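Long-range contacts in dehalogenase (Rhodospirillaceae, PDB 6A41), which is probably an oxidoreductase of the short-chain dehydrogenase/reductase type that removes halogen from organic substrates: residues A[137-143]-A[238-244]; A[86-92]-A[145-149]; A[104-109]-A[152-156]. All coordinates share one frame; numbering follows the deposited sequence.

Contact 1. Residues A[137-143]-A[238-244]; sequences AAPLRGI and PHAGGWA
R141 carries CG beside its backbone N (chi1 -67°) and its chain bends at chi2 (-67°), while W243 sets its own CG anti to N (chi1 178°). These turns slide the two side chains past each other in opposite directions. The site lies at the C-terminal ends of the strands of the Rossmann sheet, where the loop after strand 129-136 meets the chain terminus. R141 CG sits over one face of the indole, 4.1 Å from the centroid of the W243 six-membered ring, in a CH-pi contact. At the ring edge, A137 O is 3.6 Å from W243 CZ3. The guanidinium lies with one face against the backbone of the last residue, R141 NH2 being 3.5 Å from A244 CA. Its NH1 donates to L140 O (2.9 Å), approaching from above the carbonyl plane. That bond helps fix the arginine's rotation. A type I' turn from A240 to W243 folds the terminus back, and A137 CB meets both A240 CB and A244 CB. K165 of the third subunit bonds R141 O and G142 O, which ties this loop into the tetramer. L140 crosses the proline ring at about a right angle, with L140 CD1 3.8 Å from P238 CG.

Contact 2. Residues A[86-92]-A[145-149]; sequences YPALKAP and NYAPY
The Y149 ring takes A88 CB over one face, 3.8 Å from its centroid, and Y86 O at its edge. The neighbouring Y146 ring has K90 CA over one face, 4.0 Å from its centroid, and A88 O in plane at its edge. Both alpha-carbon and methyl contacts are CH-pi. Within the Rossmann fold, the site joins the loop after strand 79-83 to the start of helix 147-158. Y146 is the N-cap residue of that helix. Its CG lies beside the backbone N (chi1 -69°), which helps bring one ring face to K90 CA, and the lysine CB passes the phenol with K90 CB 3.6 Å from Y146 OH. With an alanine in place of Y146, K90 would probably lose the ring it lies over and a gap would open beside A88. Y149 OH is bonded to R153 NE, one turn further along the helix. The spacing matches the YxxxK motif of short-chain dehydrogenases, with arginine in the lysine's place, so these residues probably lie at the active site. Two waters bridge the segments, one from L89 O to Y149 N, the other from A91 O to A147 N. P148 packs on F113 of the third subunit. The one direct hydrogen bond is backbone to backbone and nearly straight: A91 N donates to N145 O at 2.7 Å, with an N-H...O angle of 167°.

Contact 3. Residues A[104-109]-A[152-156]; sequences ALEVMA and ARAAG
Helices 98-126 and 147-158 run in the same general direction here, with segment axes 8.3 Å apart at closest and crossing at -31°. Small residues line the approach. A152 CB meets A104 CB at 3.8 Å, and A109 CB meets A155 CB at 3.7 Å. L105 reaches across with one branch, its CD2 lying 3.6 Å from A152 CA. G156 faces the backbone of M108, and a beta carbon there would come close to M108 O. M108 is a selenomethionine, presumably methionine in the native protein. Its chain bends at chi3 (-65°) and brings the methyl tightly onto alanine, with M108 CE 3.5 Å from A152 CB. The selenium sits over the centre of one guanidinium face, M108 SE being 3.2 Å from R153 NE. R153 NH2 bonds D84 O, and the other guanidinium nitrogens are also hydrogen-bonded. Both helices also touch the third subunit, where A155 packs on its own copy, consistent with the helical interface of tetrameric short-chain dehydrogenases. The small alanines and G156 let the helices come close, and the contact is mainly apolar. The M108 side chain covers a face of the guanidinium and leaves its N-H groups to partners that position R153.

How the contacts relate
From the N terminus, the chain passes 86-92 after strand 79-83, then 104-109 on helix 98-126. It runs through strand 129-136 to 137-143, 145-149 and 152-156 in turn. Contact 2 closes the first loop, at the start of helix 147-158. Contact 3 closes the second, further along that helix. Contact 1 closes last, when 238-244 returns from the final strand. Every pair of contacts crosses; none nests. Contacts 2 and 3 share helix 147-158 and touch where Y86 meets A104 and V107 and Y149 meets M108. Contacts 1 and 3 touch through P139, which packs on R153 and A154. Together they tie three strand ends to two helices, and all three reach the third subunit.

Contact 1. Residues A[137-143]-A[238-244]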
# COMPACT_ATOMS: atom_id res chain seq x y z
N ALA A 137 8.38 9.77 -4.18
CA ALA A 137 7.01 9.31 -4.02
C ALA A 137 6.35 8.88 -5.38
O ALA A 137 5.21 8.40 -5.37
CB ALA A 137 6.08 10.34 -3.29
N ALA A 138 6.99 9.19 -6.50
CA ALA A 138 6.33 9.00 -7.74
C ALA A 138 5.75 7.57 -7.96
O ALA A 138 4.62 7.47 -8.40
CB ALA A 138 7.20 9.31 -8.90
N PRO A 139 6.51 6.50 -7.57
CA PRO A 139 5.94 5.15 -7.75
C PRO A 139 4.67 4.90 -7.00
O PRO A 139 3.92 3.98 -7.38
CB PRO A 139 7.05 4.26 -7.20
CG PRO A 139 8.25 5.05 -7.34
CD PRO A 139 7.84 6.44 -7.04
N LEU A 140 4.39 5.71 -5.96
CA LEU A 140 3.14 5.50 -5.18
C LEU A 140 1.89 5.93 -5.96
O LEU A 140 0.76 5.63 -5.52
CB LEU A 140 3.23 6.23 -3.83
CG LEU A 140 4.36 5.65 -2.96
CD1 LEU A 140 4.58 6.60 -1.72
CD2 LEU A 140 4.19 4.18 -2.67
N ARG A 141 2.05 6.72 -6.97
CA ARG A 141 0.93 7.16 -7.82
C ARG A 141 1.09 6.85 -9.31
O ARG A 141 0.07 6.72 -10.04
CB ARG A 141 0.74 8.67 -7.65
CG ARG A 141 0.27 9.13 -6.27
CD ARG A 141 -1.16 8.66 -6.01
NE ARG A 141 -1.63 8.99 -4.64
CZ ARG A 141 -1.51 8.20 -3.56
NH1 ARG A 141 -0.89 7.03 -3.61
NH2 ARG A 141 -2.03 8.58 -2.39
N GLY A 142 2.33 6.87 -9.83
CA GLY A 142 2.56 6.72 -11.23
C GLY A 142 2.43 8.04 -11.97
O GLY A 142 1.70 9.01 -11.57
N ILE A 143 3.21 8.13 -13.03
CA ILE A 143 3.25 9.38 -13.81
C ILE A 143 3.30 9.01 -15.29
O ILE A 143 4.33 8.45 -15.72
CB ILE A 143 4.45 10.31 -13.44
CG1 ILE A 143 4.57 10.56 -11.94
CG2 ILE A 143 4.42 11.66 -14.19
CD1 ILE A 143 5.83 11.36 -11.53
N PRO A 238 6.49 8.72 2.54
CA PRO A 238 6.13 9.78 1.59
C PRO A 238 6.26 11.18 2.14
O PRO A 238 5.87 11.49 3.30
CB PRO A 238 4.69 9.47 1.20
CG PRO A 238 4.51 8.11 1.81
CD PRO A 238 5.31 8.04 3.01
N HIS A 239 6.92 12.02 1.35
CA HIS A 239 7.24 13.38 1.74
C HIS A 239 6.96 14.26 0.53
O HIS A 239 7.80 14.73 -0.11
CB HIS A 239 8.69 13.46 2.18
CG HIS A 239 9.06 14.77 2.76
ND1 HIS A 239 9.39 15.84 1.96
CD2 HIS A 239 9.12 15.19 4.04
CE1 HIS A 239 9.69 16.88 2.75
NE2 HIS A 239 9.57 16.52 4.01
N ALA A 240 5.65 14.48 0.33
CA ALA A 240 5.16 15.13 -0.85
C ALA A 240 3.92 15.94 -0.63
O ALA A 240 3.12 16.07 -1.55
CB ALA A 240 4.88 14.06 -1.87
N GLY A 241 3.75 16.52 0.56
CA GLY A 241 2.66 17.41 0.82
C GLY A 241 1.27 16.80 0.72
O GLY A 241 0.33 17.49 0.43
N GLY A 242 1.19 15.51 0.89
CA GLY A 242 -0.08 14.77 0.71
C GLY A 242 -0.37 14.20 -0.72
O GLY A 242 -1.33 13.50 -0.90
N TRP A 243 0.53 14.47 -1.65
CA TRP A 243 0.33 14.06 -3.04
C TRP A 243 0.34 12.52 -3.11
O TRP A 243 -0.36 11.96 -3.98
CB TRP A 243 1.40 14.72 -3.91
CG TRP A 243 1.37 14.38 -5.33
CD1 TRP A 243 0.72 15.08 -6.34
CD2 TRP A 243 2.10 13.31 -5.97
NE1 TRP A 243 0.92 14.44 -7.53
CE2 TRP A 243 1.82 13.41 -7.36
CE3 TRP A 243 2.96 12.28 -5.49
CZ2 TRP A 243 2.31 12.51 -8.30
CZ3 TRP A 243 3.48 11.36 -6.43
CH2 TRP A 243 3.18 11.51 -7.83
N ALA A 244 1.04 11.83 -2.19
CA ALA A 244 0.97 10.35 -2.00
C ALA A 244 1.03 9.98 -0.46
O ALA A 244 1.58 11.08 0.19
CB ALA A 244 2.16 9.76 -2.64

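Contact 2. Residues A[86-92]-A[145-149]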
# COMPACT_ATOMS: atom_id res chain seq x y z
N TYR A 86 18.85 10.92 -10.73
CA TYR A 86 19.01 10.92 -12.18
C TYR A 86 17.82 11.72 -12.78
O TYR A 86 16.73 11.71 -12.16
CB TYR A 86 19.00 9.44 -12.71
CG TYR A 86 19.23 9.27 -14.20
CD1 TYR A 86 20.50 9.27 -14.76
CD2 TYR A 86 18.14 9.22 -15.06
CE1 TYR A 86 20.71 9.19 -16.16
CE2 TYR A 86 18.31 9.10 -16.46
CZ TYR A 86 19.58 9.06 -16.98
OH TYR A 86 19.67 8.96 -18.33
N PRO A 87 18.01 12.42 -13.91
CA PRO A 87 16.91 13.26 -14.41
C PRO A 87 15.64 12.47 -14.72
O PRO A 87 15.74 11.30 -15.13
CB PRO A 87 17.45 13.90 -15.68
CG PRO A 87 18.93 13.81 -15.54
CD PRO A 87 19.26 12.62 -14.68
N ALA A 88 14.48 13.07 -14.44
CA ALA A 88 13.26 12.48 -14.81
C ALA A 88 13.06 12.92 -16.28
O ALA A 88 12.61 14.04 -16.53
CB ALA A 88 12.17 13.00 -13.93
N LEU A 89 13.44 12.06 -17.23
CA LEU A 89 13.25 12.39 -18.65
C LEU A 89 11.87 12.10 -19.14
O LEU A 89 11.29 11.00 -18.89
CB LEU A 89 14.21 11.58 -19.51
CG LEU A 89 15.67 11.65 -19.06
CD1 LEU A 89 16.59 10.60 -19.79
CD2 LEU A 89 16.18 13.06 -19.31
N LYS A 90 11.30 13.07 -19.86
CA LYS A 90 9.98 12.84 -20.49
C LYS A 90 10.27 11.80 -21.50
O LYS A 90 11.11 11.98 -22.38
CB LYS A 90 9.38 14.11 -21.14
CG LYS A 90 7.91 13.94 -21.58
CD LYS A 90 7.17 15.24 -21.97
CE LYS A 90 5.67 14.92 -22.19
NZ LYS A 90 5.51 14.22 -23.51
N ALA A 91 9.59 10.67 -21.40
CA ALA A 91 9.89 9.49 -22.20
C ALA A 91 8.65 8.67 -22.48
O ALA A 91 8.51 7.55 -21.89
CB ALA A 91 10.93 8.62 -21.48
N PRO A 92 7.71 9.23 -23.28
CA PRO A 92 6.59 8.32 -23.75
C PRO A 92 7.12 7.05 -24.38
O PRO A 92 8.24 7.06 -24.93
CB PRO A 92 5.78 9.22 -24.72
CG PRO A 92 6.68 10.39 -25.00
CD PRO A 92 7.78 10.49 -24.03
N ASN A 145 4.09 9.15 -19.10
CA ASN A 145 5.25 9.66 -19.86
C ASN A 145 6.58 9.72 -19.10
O ASN A 145 7.59 10.17 -19.67
CB ASN A 145 4.94 10.98 -20.63
CG ASN A 145 3.66 10.88 -21.39
OD1 ASN A 145 3.52 9.97 -22.14
ND2 ASN A 145 2.70 11.85 -21.22
N TYR A 146 6.64 9.17 -17.87
CA TYR A 146 7.86 9.14 -17.17
C TYR A 146 8.13 7.75 -16.61
O TYR A 146 8.72 7.63 -15.58
CB TYR A 146 7.90 10.14 -16.03
CG TYR A 146 7.93 11.56 -16.56
CD1 TYR A 146 6.76 12.15 -17.03
CD2 TYR A 146 9.08 12.23 -16.65
CE1 TYR A 146 6.72 13.46 -17.53
CE2 TYR A 146 9.10 13.53 -17.12
CZ TYR A 146 7.90 14.13 -17.54
OH TYR A 146 7.95 15.38 -18.11
N ALA A 147 7.58 6.72 -17.25
CA ALA A 147 7.61 5.45 -16.62
C ALA A 147 9.00 4.91 -16.35
O ALA A 147 9.22 4.23 -15.36
CB ALA A 147 6.83 4.47 -17.48
N PRO A 148 9.95 5.14 -17.27
CA PRO A 148 11.36 4.71 -16.91
C PRO A 148 11.90 5.32 -15.60
O PRO A 148 12.45 4.55 -14.77
CB PRO A 148 12.18 5.09 -18.13
CG PRO A 148 11.14 5.01 -19.24
CD PRO A 148 9.99 5.80 -18.58
N TYR A 149 11.70 6.61 -15.44
CA TYR A 149 12.08 7.27 -14.21
C TYR A 149 11.36 6.63 -12.99
O TYR A 149 11.97 6.33 -11.94
CB TYR A 149 11.75 8.74 -14.28
CG TYR A 149 12.04 9.42 -12.96
CD1 TYR A 149 13.33 9.74 -12.56
CD2 TYR A 149 11.03 9.66 -12.04
CE1 TYR A 149 13.56 10.33 -11.30
CE2 TYR A 149 11.33 10.23 -10.81
CZ TYR A 149 12.59 10.57 -10.49
OH TYR A 149 12.83 11.12 -9.22
O HOH W 1 12.02 8.63 -17.95
O HOH W 2 6.77 6.53 -20.06

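Contact 3. Residues A[104-109]-A[152-156]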
# COMPACT_ATOMS: atom_id res chain seq x y z
N ALA A 104 19.17 5.23 -15.64
CA ALA A 104 18.35 5.56 -14.48
C ALA A 104 18.41 4.52 -13.45
O ALA A 104 18.55 4.82 -12.24
CB ALA A 104 16.93 5.80 -14.91
N LEU A 105 18.35 3.26 -13.88
CA LEU A 105 18.45 2.16 -12.92
C LEU A 105 19.80 2.12 -12.32
O LEU A 105 19.96 1.74 -11.11
CB LEU A 105 18.17 0.85 -13.63
CG LEU A 105 16.72 0.66 -14.05
CD1 LEU A 105 16.53 -0.40 -15.09
CD2 LEU A 105 15.82 0.35 -12.86
N GLU A 106 20.82 2.39 -13.12
CA GLU A 106 22.20 2.38 -12.56
C GLU A 106 22.37 3.37 -11.41
O GLU A 106 22.96 3.06 -10.36
CB GLU A 106 23.24 2.65 -13.61
CG GLU A 106 24.67 2.59 -13.13
CD GLU A 106 25.13 1.12 -12.91
OE1 GLU A 106 24.49 0.18 -13.46
OE2 GLU A 106 26.07 0.93 -12.13
N VAL A 107 21.90 4.61 -11.66
CA VAL A 107 22.07 5.69 -10.72
C VAL A 107 21.19 5.54 -9.46
O VAL A 107 21.63 5.87 -8.37
CB VAL A 107 21.90 7.03 -11.44
CG1 VAL A 107 21.86 8.16 -10.43
CG2 VAL A 107 22.97 7.25 -12.52
N MSE A 108 19.97 5.01 -9.59
CA MSE A 108 18.98 5.11 -8.58
C MSE A 108 18.78 3.77 -7.86
O MSE A 108 18.13 3.77 -6.82
CB MSE A 108 17.60 5.74 -9.05
CG MSE A 108 17.94 7.20 -9.42
SE MSE A 108 16.37 8.24 -9.91
CE MSE A 108 15.86 7.25 -11.56
N ALA A 109 19.27 2.66 -8.39
CA ALA A 109 19.11 1.42 -7.72
C ALA A 109 20.45 0.71 -7.55
O ALA A 109 20.81 0.31 -6.42
CB ALA A 109 18.06 0.55 -8.40
N ALA A 152 12.58 3.14 -12.13
CA ALA A 152 13.88 3.09 -11.47
C ALA A 152 13.77 3.55 -10.02
O ALA A 152 14.43 3.00 -9.19
CB ALA A 152 14.87 3.99 -12.22
N ARG A 153 12.93 4.54 -9.71
CA ARG A 153 12.67 4.93 -8.29
C ARG A 153 12.00 3.77 -7.58
O ARG A 153 12.25 3.53 -6.43
CB ARG A 153 11.74 6.11 -8.25
CG ARG A 153 12.46 7.40 -8.60
CD ARG A 153 13.55 7.73 -7.62
NE ARG A 153 14.14 9.06 -7.72
CZ ARG A 153 15.24 9.41 -7.04
NH1 ARG A 153 15.94 8.55 -6.31
NH2 ARG A 153 15.69 10.61 -7.17
N ALA A 154 11.07 3.10 -8.26
CA ALA A 154 10.46 1.90 -7.64
C ALA A 154 11.54 0.84 -7.28
O ALA A 154 11.38 0.15 -6.31
CB ALA A 154 9.44 1.26 -8.56
N ALA A 155 12.54 0.66 -8.15
CA ALA A 155 13.63 -0.33 -7.90
C ALA A 155 14.37 0.06 -6.65
O ALA A 155 14.66 -0.79 -5.80
CB ALA A 155 14.58 -0.43 -9.07
N GLY A 156 14.60 1.35 -6.51
CA GLY A 156 15.25 1.88 -5.32
C GLY A 156 14.44 1.58 -4.08
O GLY A 156 14.96 1.03 -3.06